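Local coordinates for phthiocerol synthesis polyketide synthase type I PpsC (Mycobacterium tuberculosis, PDB 7AHB), which probably loads an acyl extender unit onto the acyl carrier protein through its acyltransferase domain during phthiocerol chain assembly by this modular polyketide synthase, at residues E180-A183 and E184-E187; L323-S326 and I327-L331. One frame throughout, in Å; residues are numbered along the deposited sequence.

Contact 1: residues E180-A183 and E184-E187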
ATOM      1  N   GLU A 180       7.669  17.932   2.309  1.00 25.23           N
ATOM      2  CA  GLU A 180       6.533  18.841   2.392  1.00 26.12           C
ATOM      3  C   GLU A 180       6.605  19.832   1.225  1.00 24.73           C
ATOM      4  O   GLU A 180       6.739  21.036   1.400  1.00 25.94           O
ATOM      5  CB  GLU A 180       6.516  19.557   3.733  1.00 28.32           C
ATOM      6  CG  GLU A 180       5.286  20.444   3.926  1.00 29.52           C
ATOM      7  CD  GLU A 180       5.367  21.317   5.158  1.00 33.03           C
ATOM      8  OE1 GLU A 180       6.455  21.385   5.804  1.00 36.30           O
ATOM      9  OE2 GLU A 180       4.350  21.977   5.482  1.00 36.33           O
ATOM     10  N   LEU A 181       6.582  19.274   0.016  1.00 20.79           N
ATOM     11  CA  LEU A 181       6.571  20.036  -1.223  1.00 20.76           C
ATOM     12  C   LEU A 181       5.547  19.420  -2.159  1.00 21.59           C
ATOM     13  O   LEU A 181       5.307  18.212  -2.116  1.00 18.68           O
ATOM     14  CB  LEU A 181       7.936  20.039  -1.903  1.00 21.06           C
ATOM     15  CG  LEU A 181       9.094  20.688  -1.146  1.00 22.54           C
ATOM     16  CD1 LEU A 181      10.419  20.384  -1.846  1.00 22.55           C
ATOM     17  CD2 LEU A 181       8.865  22.168  -0.993  1.00 22.82           C
ATOM     18  N   ASP A 182       4.943  20.260  -3.010  1.00 19.80           N
ATOM     19  CA  ASP A 182       4.042  19.760  -4.036  1.00 19.61           C
ATOM     20  C   ASP A 182       4.876  19.178  -5.168  1.00 18.88           C
ATOM     21  O   ASP A 182       6.111  19.181  -5.129  1.00 20.73           O
ATOM     22  CB  ASP A 182       3.073  20.857  -4.491  1.00 19.81           C
ATOM     23  CG  ASP A 182       3.745  22.015  -5.230  1.00 20.53           C
ATOM     24  OD1 ASP A 182       4.864  21.876  -5.751  1.00 20.12           O
ATOM     25  OD2 ASP A 182       3.086  23.080  -5.333  1.00 21.43           O
ATOM     26  N   ALA A 183       4.201  18.637  -6.176  1.00 17.65           N
ATOM     27  CA  ALA A 183       4.903  17.905  -7.219  1.00 17.14           C
ATOM     28  C   ALA A 183       5.845  18.805  -8.005  1.00 19.56           C
ATOM     29  O   ALA A 183       6.967  18.400  -8.299  1.00 17.53           O
ATOM     30  CB  ALA A 183       3.909  17.242  -8.172  1.00 17.30           C
ATOM     31  N   GLU A 184       5.392  20.003  -8.412  1.00 18.35           N
ATOM     32  CA  GLU A 184       6.231  20.841  -9.266  1.00 19.65           C
ATOM     33  C   GLU A 184       7.402  21.428  -8.482  1.00 19.62           C
ATOM     34  O   GLU A 184       8.495  21.611  -9.033  1.00 19.95           O
ATOM     35  CB  GLU A 184       5.403  21.956  -9.920  1.00 19.67           C
ATOM     36  CG  GLU A 184       4.713  22.916  -9.017  1.00 20.40           C
ATOM     37  CD  GLU A 184       3.938  23.999  -9.816  1.00 24.43           C
ATOM     38  OE1 GLU A 184       4.024  23.987 -11.075  1.00 24.92           O
ATOM     39  OE2 GLU A 184       3.243  24.857  -9.203  1.00 23.00           O
ATOM     40  N   ALA A 185       7.188  21.750  -7.209  1.00 19.98           N
ATOM     41  CA  ALA A 185       8.309  22.173  -6.368  1.00 21.08           C
ATOM     42  C   ALA A 185       9.327  21.046  -6.208  1.00 20.15           C
ATOM     43  O   ALA A 185      10.542  21.288  -6.219  1.00 20.72           O
ATOM     44  CB  ALA A 185       7.811  22.630  -5.000  1.00 21.55           C
ATOM     45  N   THR A 186       8.846  19.795  -6.133  1.00 19.16           N
ATOM     46  CA  THR A 186       9.745  18.651  -6.028  1.00 18.71           C
ATOM     47  C   THR A 186      10.530  18.472  -7.325  1.00 18.66           C
ATOM     48  O   THR A 186      11.741  18.236  -7.306  1.00 19.01           O
ATOM     49  CB  THR A 186       8.948  17.381  -5.694  1.00 17.74           C
ATOM     50  OG1 THR A 186       8.325  17.503  -4.404  1.00 17.96           O
ATOM     51  CG2 THR A 186       9.843  16.173  -5.726  1.00 17.34           C
ATOM     52  N   GLU A 187       9.857  18.550  -8.476  1.00 18.36           N
ATOM     53  CA  GLU A 187      10.578  18.440  -9.742  0.54 18.72           C
ATOM     54  C   GLU A 187      11.626  19.539  -9.871  1.00 19.60           C
ATOM     55  O   GLU A 187      12.696  19.326 -10.452  1.00 20.00           O
ATOM     56  CB  GLU A 187       9.592  18.480 -10.909  0.54 19.28           C
ATOM     57  CG  GLU A 187       8.667  17.255 -10.938  0.54 18.13           C
ATOM     58  CD  GLU A 187       7.536  17.383 -11.932  0.54 19.96           C
ATOM     59  OE1 GLU A 187       7.036  16.324 -12.377  0.54 19.59           O
ATOM     60  OE2 GLU A 187       7.133  18.529 -12.252  0.54 17.82           O
TER
HETATM   61  O   HOH W   1       4.041  25.125  -6.745  1.00 16.73           O

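Contact 2: residues L323-S326 and I327-L331. With SCN (thiocyanate ion), chain N.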
ATOM      1  N   LEU A 323      -1.070   6.732   5.627  1.00 20.14           N
ATOM      2  CA  LEU A 323      -1.607   7.494   4.499  1.00 22.72           C
ATOM      3  C   LEU A 323      -2.830   8.338   4.835  1.00 25.21           C
ATOM      4  O   LEU A 323      -3.275   9.135   3.990  1.00 21.90           O
ATOM      5  CB  LEU A 323      -1.971   6.548   3.358  1.00 19.67           C
ATOM      6  CG  LEU A 323      -0.885   5.595   2.874  1.00 18.79           C
ATOM      7  CD1 LEU A 323      -1.431   4.652   1.832  1.00 18.51           C
ATOM      8  CD2 LEU A 323       0.287   6.387   2.360  1.00 23.00           C
ATOM      9  N   THR A 324      -3.389   8.192   6.031  1.00 27.78           N
ATOM     10  CA  THR A 324      -4.663   8.840   6.311  1.00 31.47           C
ATOM     11  C   THR A 324      -4.537  10.360   6.305  1.00 34.30           C
ATOM     12  O   THR A 324      -5.476  11.053   5.891  1.00 33.86           O
ATOM     13  CB  THR A 324      -5.224   8.323   7.639  1.00 32.55           C
ATOM     14  OG1 THR A 324      -4.239   8.438   8.663  1.00 29.85           O
ATOM     15  CG2 THR A 324      -5.631   6.847   7.510  1.00 31.20           C
ATOM     16  N   HIS A 325      -3.388  10.900   6.720  1.00 37.08           N
ATOM     17  CA  HIS A 325      -3.206  12.348   6.641  1.00 37.23           C
ATOM     18  C   HIS A 325      -3.118  12.827   5.191  1.00 36.90           C
ATOM     19  O   HIS A 325      -3.696  13.862   4.838  1.00 34.77           O
ATOM     20  CB  HIS A 325      -1.953  12.775   7.403  1.00 38.12           C
ATOM     21  CG  HIS A 325      -1.606  14.223   7.222  1.00 40.34           C
ATOM     22  ND1 HIS A 325      -2.399  15.248   7.705  1.00 43.35           N
ATOM     23  CD2 HIS A 325      -0.560  14.822   6.600  1.00 40.17           C
ATOM     24  CE1 HIS A 325      -1.852  16.413   7.398  1.00 41.30           C
ATOM     25  NE2 HIS A 325      -0.736  16.183   6.726  1.00 41.42           N
ATOM     26  N   SER A 326      -2.383  12.101   4.345  1.00 28.49           N
ATOM     27  CA  SER A 326      -2.308  12.457   2.928  1.00 27.17           C
ATOM     28  C   SER A 326      -3.666  12.328   2.257  1.00 27.44           C
ATOM     29  O   SER A 326      -4.032  13.154   1.408  1.00 23.45           O
ATOM     30  CB  SER A 326      -1.287  11.568   2.208  1.00 24.69           C
ATOM     31  OG  SER A 326       0.020  11.817   2.697  1.00 33.80           O
ATOM     32  N   ILE A 327      -4.423  11.285   2.609  1.00 25.31           N
ATOM     33  CA  ILE A 327      -5.779  11.148   2.086  1.00 21.83           C
ATOM     34  C   ILE A 327      -6.603  12.382   2.442  1.00 22.91           C
ATOM     35  O   ILE A 327      -7.231  13.017   1.586  1.00 20.45           O
ATOM     36  CB  ILE A 327      -6.428   9.854   2.621  1.00 23.01           C
ATOM     37  CG1 ILE A 327      -5.735   8.635   2.011  1.00 19.37           C
ATOM     38  CG2 ILE A 327      -7.925   9.838   2.314  1.00 22.56           C
ATOM     39  CD1 ILE A 327      -6.084   7.325   2.670  1.00 20.48           C
ATOM     40  N   SER A 328      -6.614  12.741   3.721  1.00 27.74           N
ATOM     41  CA  SER A 328      -7.389  13.902   4.138  1.00 30.03           C
ATOM     42  C   SER A 328      -6.908  15.171   3.442  1.00 30.62           C
ATOM     43  O   SER A 328      -7.724  16.011   3.036  1.00 28.57           O
ATOM     44  CB  SER A 328      -7.312  14.058   5.653  1.00 32.43           C
ATOM     45  OG  SER A 328      -7.992  12.981   6.290  1.00 34.11           O
ATOM     46  N   ASP A 329      -5.589  15.339   3.296  1.00 26.09           N
ATOM     47  CA  ASP A 329      -5.092  16.518   2.590  1.00 27.40           C
ATOM     48  C   ASP A 329      -5.655  16.588   1.171  1.00 27.15           C
ATOM     49  O   ASP A 329      -6.091  17.653   0.718  1.00 25.51           O
ATOM     50  CB  ASP A 329      -3.572  16.514   2.548  1.00 27.38           C
ATOM     51  CG  ASP A 329      -2.955  16.975   3.859  1.00 30.75           C
ATOM     52  OD1 ASP A 329      -3.707  17.481   4.734  1.00 30.12           O
ATOM     53  OD2 ASP A 329      -1.726  16.819   4.010  1.00 32.77           O
ATOM     54  N   THR A 330      -5.656  15.459   0.457  1.00 26.11           N
ATOM     55  CA  THR A 330      -6.186  15.443  -0.902  1.00 25.84           C
ATOM     56  C   THR A 330      -7.672  15.762  -0.910  1.00 23.72           C
ATOM     57  O   THR A 330      -8.134  16.605  -1.681  1.00 22.08           O
ATOM     58  CB  THR A 330      -5.921  14.086  -1.544  1.00 22.92           C
ATOM     59  OG1 THR A 330      -4.531  13.985  -1.829  1.00 25.34           O
ATOM     60  CG2 THR A 330      -6.728  13.908  -2.826  1.00 25.09           C
ATOM     61  N   LEU A 331      -8.438  15.096  -0.049  1.00 22.35           N
ATOM     62  CA  LEU A 331      -9.884  15.299  -0.042  1.00 24.84           C
ATOM     63  C   LEU A 331     -10.232  16.739   0.312  1.00 26.80           C
ATOM     64  O   LEU A 331     -11.175  17.319  -0.251  1.00 23.89           O
ATOM     65  CB  LEU A 331     -10.543  14.329   0.940  1.00 23.06           C
ATOM     66  CG  LEU A 331     -10.419  12.857   0.575  1.00 21.13           C
ATOM     67  CD1 LEU A 331     -10.953  11.977   1.687  1.00 23.11           C
ATOM     68  CD2 LEU A 331     -11.161  12.558  -0.731  1.00 22.54           C
TER
HETATM   69  S   SCN N1012       3.387   8.335   0.419  1.00 38.42           S
HETATM   70  C   SCN N1012       2.305   9.264   1.536  1.00 30.28           C
HETATM   71  N   SCN N1012       1.628   9.840   2.243  1.00 30.27           N
HETATM   72  O   HOH W   2      -0.080  15.220   2.713  1.00 24.57           O
HETATM   73  O   HOH W   3      -3.988  11.379  -1.128  1.00 29.58           O

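Contact 1: residues E180-A183 and E184-E187
Between L181 and A185 the backbone passes from an extended run into the first turn of helix 183-189, with D182 at the N-cap. The peptide N of A185 donates to D182 OD1 at 2.7 Å in a nearly straight bond (163°), so one N-H of the first turn is satisfied by the capping side chain. D182 CG stands between its own backbone N and carbonyl carbon (chi1 67°), which folds the carboxylate back over the turn. Its other oxygen, OD2, lies 4.3 Å from E184 OE2, the two carboxylate planes being inclined by 56°. One water donates to both D182 OD2, at 2.7 Å, and E184 OE2, at 2.6 Å, and probably eases the repulsion between them. D182 O accepts twice from T186: from N at 3.0 Å, and from OG1 at 2.9 Å on the other face of the carbonyl plane, well above it. The CB of L181 lies alongside A185 CB at 4.0 Å, a small apolar patch beside the cap. A183 O receives E187 N. The loop that carries the cap leads from strand 175-179 into helix 183-189, whose T186 packs on T207 and I209 of strand 207-211, while A183 and E187 rest on L198 of strand 197-201.

Contact 2: residues L323-S326 and I327-L331
H325 and D329 are brought together one helical turn apart by their first torsions: H325 CG is anti to its backbone N (chi1 173°), whereas D329 CG lies beside its own backbone N, and the carboxylate rises over one face of the imidazole. D329 CG sits 3.6 Å above the ring plane, displaced toward the rim, with carboxylate and ring steeply inclined at 75°. D329 OD2 comes within 3.0 Å of H325 NE2, but from over the face, and the angle is too poor for a hydrogen bond. The approach would be electrostatically favourable mainly if the imidazole were protonated. A water donates to D329 OD2 at 2.6 Å and only weakly to S326 OG. That hydroxyl donates a hydrogen bond to the nitrogen of a thiocyanate ion, S326 OG to N 2.6 Å, while L323 CD2 touches the ion's carbon at 3.6 Å. Within these segments the anion, probably from the crystallisation liquor, meets one hydroxyl donor and one methyl group. S328 OG and S328 N both donate to T324 O, at 3.2 and 3.0 Å, from opposite faces of its plane, so the serine hydroxyl folds back onto its own helix. A second water joins T330 OG1 to S326 O, the latter weakly. Backbone bonds from I327 N to L323 O and from D329 N to H325 O carry the first turns of helix 324-334. This helix is the crossover of a beta-alpha-beta unit: I327 and L331 lean on F314 of strand 313-316, I327 and S328 touch S342 of strand 341-343, and L323, I327 and T330 pack against helix 300-308.

Both contacts are local, within the opening turns of a helix, but they serve different sheets. Contact 1 lies on the surface, about 21 Å from the chain centre, where helix 183-189 packs on the four-stranded antiparallel sheet; contact 2 is largely buried, about 14 Å from that centre, beside the five-stranded parallel sheet. Their own centres are about 16 Å apart, and their nearest atoms, about 8 Å apart, do not touch. In each, a hydroxyl adds a second hydrogen bond to the carbonyl oxygen four residues earlier. Otherwise the chemistry differs: at 180-187 a carboxylate caps the helix, while at 323-331 one lies over an imidazole face without a hydrogen bond, and a serine hydroxyl binds an anion.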